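Local coordinates for DUF309 domain-containing protein (Thermus thermophilus, PDB 2CWY) that is of unknown function but belongs to the DUF309 family and folds as a small all-helical domain, at residues 19-24 with 41-46; 37-42 with 75-80. All coordinates share one frame; numbering follows the deposited sequence.

Contact 1: residues 19-24 with 41-46; sequences EVHEVL and GVILLA
Ile43 puts its CG2 methyl over one face of the His21 imidazole, a CH-pi contact. CG2 lies 3.4 Å from the centroid of the His21 ring and 16° off the ring normal. The methyl is displaced toward the rim, with His21 NE2 its nearest atom, and the two side chains run at about a right angle. Two torsions build this pair: CG of His21 is anti to its backbone N (chi1 -172°), and in Ile43 the same place is taken by CG2, leaving CG1 beside the backbone N. From there Ile43 CG1 packs against Leu24 CB at 3.8 Å. Replacing His21 by an alanine is likely to leave Ile43 CG2 without its aromatic partner and to open a gap at this partly exposed margin. Deeper in, Leu24 extends CD1 to 3.5 Å from Val42 CG1, again crosswise. At the far end Val20 CG1 lies 3.8 Å from Ala46 CB, while Val8 and Leu11 of helix 5-13 touch Val20. The backbones come closest at His21 and Ile43, their CA atoms 5.0 Å apart. The segment axes come within 8.6 Å of each other, with N-to-C directions at 156°: an antiparallel alpha-helical hairpin of successive helices 17-30 and 33-53.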
loop_
_atom_site.group_PDB
_atom_site.type_symbol
_atom_site.label_atom_id
_atom_site.label_comp_id
_atom_site.label_asym_id
_atom_site.label_seq_id
_atom_site.Cartn_x
_atom_site.Cartn_y
_atom_site.Cartn_z
ATOM N N GLU A 19 -8.990 1.609 6.147
ATOM C CA GLU A 19 -8.386 2.345 7.243
ATOM C C GLU A 19 -6.893 2.594 6.947
ATOM O O GLU A 19 -6.362 3.657 7.254
ATOM C CB GLU A 19 -8.532 1.557 8.542
ATOM C CG GLU A 19 -8.599 2.431 9.766
ATOM C CD GLU A 19 -9.794 3.369 9.724
ATOM O OE1 GLU A 19 -10.870 2.947 9.249
ATOM O OE2 GLU A 19 -9.662 4.525 10.172
ATOM N N VAL A 20 -6.221 1.610 6.357
ATOM C CA VAL A 20 -4.815 1.770 6.008
ATOM C C VAL A 20 -4.702 2.966 5.067
ATOM O O VAL A 20 -3.824 3.823 5.214
ATOM C CB VAL A 20 -4.253 0.502 5.300
ATOM C CG1 VAL A 20 -2.936 0.834 4.579
ATOM C CG2 VAL A 20 -4.017 -0.599 6.332
ATOM N N HIS A 21 -5.617 3.028 4.110
ATOM C CA HIS A 21 -5.639 4.110 3.140
ATOM C C HIS A 21 -5.803 5.480 3.824
ATOM O O HIS A 21 -5.052 6.426 3.556
ATOM C CB HIS A 21 -6.769 3.832 2.135
ATOM C CG HIS A 21 -6.794 4.773 0.975
ATOM N ND1 HIS A 21 -7.379 4.447 -0.230
ATOM C CD2 HIS A 21 -6.302 6.026 0.828
ATOM C CE1 HIS A 21 -7.242 5.458 -1.070
ATOM N NE2 HIS A 21 -6.593 6.430 -0.453
ATOM N N GLU A 22 -6.778 5.579 4.721
ATOM C CA GLU A 22 -7.046 6.816 5.451
ATOM C C GLU A 22 -5.898 7.240 6.367
ATOM O O GLU A 22 -5.584 8.424 6.460
ATOM C CB GLU A 22 -8.315 6.654 6.290
ATOM C CG GLU A 22 -8.836 7.946 6.877
ATOM C CD GLU A 22 -10.040 7.723 7.757
ATOM O OE1 GLU A 22 -10.921 6.923 7.367
ATOM O OE2 GLU A 22 -10.109 8.353 8.834
ATOM N N VAL A 23 -5.267 6.278 7.040
ATOM C CA VAL A 23 -4.171 6.586 7.951
ATOM C C VAL A 23 -2.912 7.080 7.231
ATOM O O VAL A 23 -2.184 7.919 7.758
ATOM C CB VAL A 23 -3.840 5.347 8.850
ATOM C CG1 VAL A 23 -2.499 5.515 9.552
ATOM C CG2 VAL A 23 -4.930 5.186 9.893
ATOM N N LEU A 24 -2.679 6.590 6.017
ATOM C CA LEU A 24 -1.495 6.986 5.262
ATOM C C LEU A 24 -1.641 8.271 4.447
ATOM O O LEU A 24 -0.641 8.862 4.043
ATOM C CB LEU A 24 -1.062 5.850 4.342
ATOM C CG LEU A 24 -0.611 4.557 5.023
ATOM C CD1 LEU A 24 -0.281 3.538 3.942
ATOM C CD2 LEU A 24 0.614 4.816 5.898
ATOM N N GLY A 41 1.938 3.915 -3.230
ATOM C CA GLY A 41 1.913 2.527 -3.661
ATOM C C GLY A 41 1.208 1.653 -2.634
ATOM O O GLY A 41 0.372 0.822 -2.984
ATOM N N VAL A 42 1.544 1.835 -1.361
ATOM C CA VAL A 42 0.913 1.063 -0.287
ATOM C C VAL A 42 -0.588 1.412 -0.231
ATOM O O VAL A 42 -1.439 0.539 -0.038
ATOM C CB VAL A 42 1.566 1.375 1.083
ATOM C CG1 VAL A 42 0.808 0.655 2.213
ATOM C CG2 VAL A 42 3.018 0.947 1.071
ATOM N N ILE A 43 -0.901 2.696 -0.396
ATOM C CA ILE A 43 -2.284 3.142 -0.398
ATOM C C ILE A 43 -3.062 2.440 -1.524
ATOM O O ILE A 43 -4.190 1.985 -1.317
ATOM C CB ILE A 43 -2.367 4.683 -0.588
ATOM C CG1 ILE A 43 -2.087 5.392 0.744
ATOM C CG2 ILE A 43 -3.733 5.075 -1.151
ATOM C CD1 ILE A 43 -1.929 6.891 0.602
ATOM N N LEU A 44 -2.454 2.344 -2.705
ATOM C CA LEU A 44 -3.115 1.717 -3.856
ATOM C C LEU A 44 -3.279 0.203 -3.692
ATOM O O LEU A 44 -4.226 -0.378 -4.219
ATOM C CB LEU A 44 -2.341 2.049 -5.145
ATOM C CG LEU A 44 -2.430 3.522 -5.589
ATOM C CD1 LEU A 44 -1.312 3.859 -6.597
ATOM C CD2 LEU A 44 -3.802 3.759 -6.211
ATOM N N LEU A 45 -2.357 -0.438 -2.978
ATOM C CA LEU A 45 -2.480 -1.875 -2.730
ATOM C C LEU A 45 -3.654 -2.069 -1.767
ATOM O O LEU A 45 -4.490 -2.965 -1.955
ATOM C CB LEU A 45 -1.204 -2.431 -2.091
ATOM C CG LEU A 45 0.061 -2.362 -2.951
ATOM C CD1 LEU A 45 1.212 -3.019 -2.196
ATOM C CD2 LEU A 45 -0.172 -3.070 -4.270
ATOM N N ALA A 46 -3.716 -1.236 -0.729
ATOM C CA ALA A 46 -4.821 -1.333 0.224
ATOM C C ALA A 46 -6.140 -1.097 -0.529
ATOM O O ALA A 46 -7.119 -1.832 -0.348
ATOM C CB ALA A 46 -4.651 -0.294 1.355
#

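Contact 2: residues 37-42 with 75-80; sequences RLLQGV and PLMGLD
The carbonyl oxygen of Leu76 is approached by two groups: Leu79 N donates a 3.0 Å hydrogen bond to Leu76 O, and the Leu38 methyl CD2 rests against the same oxygen. The return bond, Leu76 N to Leu79 O at 3.1 Å, makes Leu76 and Leu79 a doubly bonded pair closing a type I' beta turn. This turn, in the loop between helices 59-69 and 81-92, packs on helix 33-53. Its inner residues both have positive phi, 62° at Met77 and 85° at Gly78; at Gly78 a CB would be jammed against the carbonyl O of Met77. Leu38 lies against the turn and touches Leu76, Met77 and Leu79. Its CG stands anti to the backbone N (chi1 170°), which carries CG toward the loop; from there CD2 meets Met77 CG at 3.6 Å, the two side chains sliding past each other in opposite directions. Behind it, Leu38 CB packs on Leu76 CD2 at 3.9 Å. Met77, present as selenomethionine, bends at its last torsion and crosses Leu39 at about a right angle, its SE 4.0 Å from Leu39 CG. Trp81, at the start of helix 81-92, touches Leu38 as well, and Asp80 is the N-cap of that helix, with OD1 weakly bonded to Ser83 N. One turn of helix beyond Leu38, Val42 turns its second methyl to the loop, CG2 meeting Leu79 CD2 at 3.7 Å.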
loop_
_atom_site.group_PDB
_atom_site.type_symbol
_atom_site.label_atom_id
_atom_site.label_comp_id
_atom_site.label_asym_id
_atom_site.label_seq_id
_atom_site.Cartn_x
_atom_site.Cartn_y
_atom_site.Cartn_z
ATOM N N ARG A 37 6.208 8.166 -3.314
ATOM C CA ARG A 37 5.848 7.065 -4.197
ATOM C C ARG A 37 5.510 5.821 -3.375
ATOM O O ARG A 37 4.512 5.137 -3.631
ATOM C CB ARG A 37 7.002 6.773 -5.169
ATOM C CG ARG A 37 7.053 7.744 -6.353
ATOM C CD ARG A 37 8.355 7.588 -7.119
ATOM N NE ARG A 37 8.567 6.206 -7.538
ATOM C CZ ARG A 37 9.761 5.694 -7.808
ATOM N NH1 ARG A 37 10.844 6.456 -7.703
ATOM N NH2 ARG A 37 9.873 4.421 -8.164
ATOM N N LEU A 38 6.339 5.536 -2.377
ATOM C CA LEU A 38 6.101 4.388 -1.532
ATOM C C LEU A 38 4.740 4.485 -0.849
ATOM O O LEU A 38 3.970 3.530 -0.858
ATOM C CB LEU A 38 7.187 4.275 -0.473
ATOM C CG LEU A 38 6.862 3.221 0.586
ATOM C CD1 LEU A 38 7.018 1.823 -0.011
ATOM C CD2 LEU A 38 7.761 3.401 1.757
ATOM N N LEU A 39 4.443 5.639 -0.251
ATOM C CA LEU A 39 3.162 5.812 0.444
ATOM C C LEU A 39 1.969 5.628 -0.494
ATOM O O LEU A 39 1.000 4.936 -0.154
ATOM C CB LEU A 39 3.125 7.183 1.137
ATOM C CG LEU A 39 4.093 7.273 2.330
ATOM C CD1 LEU A 39 4.406 8.723 2.648
ATOM C CD2 LEU A 39 3.479 6.569 3.545
ATOM N N GLN A 40 2.038 6.213 -1.684
ATOM C CA GLN A 40 0.937 6.058 -2.616
ATOM C C GLN A 40 0.811 4.610 -3.098
ATOM O O GLN A 40 -0.285 4.140 -3.338
ATOM C CB GLN A 40 1.097 6.987 -3.810
ATOM C CG GLN A 40 -0.223 7.177 -4.547
ATOM C CD GLN A 40 -0.176 8.332 -5.510
ATOM O OE1 GLN A 40 0.743 8.435 -6.320
ATOM N NE2 GLN A 40 -1.167 9.211 -5.431
ATOM N N GLY A 41 1.938 3.915 -3.230
ATOM C CA GLY A 41 1.913 2.527 -3.661
ATOM C C GLY A 41 1.208 1.653 -2.634
ATOM O O GLY A 41 0.372 0.822 -2.984
ATOM N N VAL A 42 1.544 1.835 -1.361
ATOM C CA VAL A 42 0.913 1.063 -0.287
ATOM C C VAL A 42 -0.588 1.412 -0.231
ATOM O O VAL A 42 -1.439 0.539 -0.038
ATOM C CB VAL A 42 1.566 1.375 1.083
ATOM C CG1 VAL A 42 0.808 0.655 2.213
ATOM C CG2 VAL A 42 3.018 0.947 1.071
ATOM N N PRO A 75 14.304 -2.340 2.015
ATOM C CA PRO A 75 13.125 -1.602 2.469
ATOM C C PRO A 75 13.260 -0.099 2.280
ATOM O O PRO A 75 14.319 0.408 1.887
ATOM C CB PRO A 75 13.023 -1.993 3.939
ATOM C CG PRO A 75 14.467 -2.155 4.340
ATOM C CD PRO A 75 15.023 -2.937 3.158
ATOM N N LEU A 76 12.168 0.608 2.547
ATOM C CA LEU A 76 12.140 2.060 2.453
ATOM C C LEU A 76 11.187 2.528 3.543
ATOM O O LEU A 76 10.109 1.952 3.729
ATOM C CB LEU A 76 11.651 2.514 1.076
ATOM C CG LEU A 76 11.681 4.016 0.814
ATOM C CD1 LEU A 76 13.117 4.530 0.917
ATOM C CD2 LEU A 76 11.099 4.301 -0.556
HETATM N N MSE A 77 11.601 3.559 4.274
HETATM C CA MSE A 77 10.806 4.114 5.371
HETATM C C MSE A 77 10.571 3.087 6.475
HETATM O O MSE A 77 9.650 3.236 7.270
HETATM C CB MSE A 77 9.448 4.618 4.858
HETATM C CG MSE A 77 9.518 5.723 3.829
HETATM SE SE MSE A 77 7.774 6.576 3.622
HETATM C CE MSE A 77 7.809 7.676 5.211
ATOM N N GLY A 78 11.402 2.047 6.510
ATOM C CA GLY A 78 11.272 1.009 7.520
ATOM C C GLY A 78 10.276 -0.078 7.152
ATOM O O GLY A 78 9.898 -0.895 7.998
ATOM N N LEU A 79 9.870 -0.102 5.884
ATOM C CA LEU A 79 8.902 -1.078 5.386
ATOM C C LEU A 79 9.433 -2.010 4.285
ATOM O O LEU A 79 10.042 -1.560 3.317
ATOM C CB LEU A 79 7.666 -0.350 4.828
ATOM C CG LEU A 79 6.630 -1.250 4.140
ATOM C CD1 LEU A 79 5.971 -2.155 5.175
ATOM C CD2 LEU A 79 5.595 -0.388 3.432
ATOM N N ASP A 80 9.201 -3.307 4.443
ATOM C CA ASP A 80 9.590 -4.273 3.416
ATOM C C ASP A 80 8.396 -4.322 2.456
ATOM O O ASP A 80 7.560 -5.227 2.525
ATOM C CB ASP A 80 9.817 -5.652 4.042
ATOM C CG ASP A 80 10.205 -6.709 3.017
ATOM O OD1 ASP A 80 10.191 -6.414 1.798
ATOM O OD2 ASP A 80 10.520 -7.844 3.441
#

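How the contacts relate
Both contacts are buried and draw on helix 33-53, but contact 1 lies deeper, about 5 Å from the chain centre to its own centre against about 8 Å for contact 2. Contact 1 joins this helix to helix 17-30, helix against helix; contact 2 joins its earlier turns to an irregular loop. Val42 is common to both: CG1 serves the helix pair and CG2 the loop. Leu24 and Leu39 also touch, linking the two clusters directly. Both interfaces are essentially apolar. They differ in their partly exposed members, an aromatic ring under a methyl in contact 1, and the side chains of Leu76 and selenomethionine Met77 in contact 2, where backbone bonds shape the turn itself.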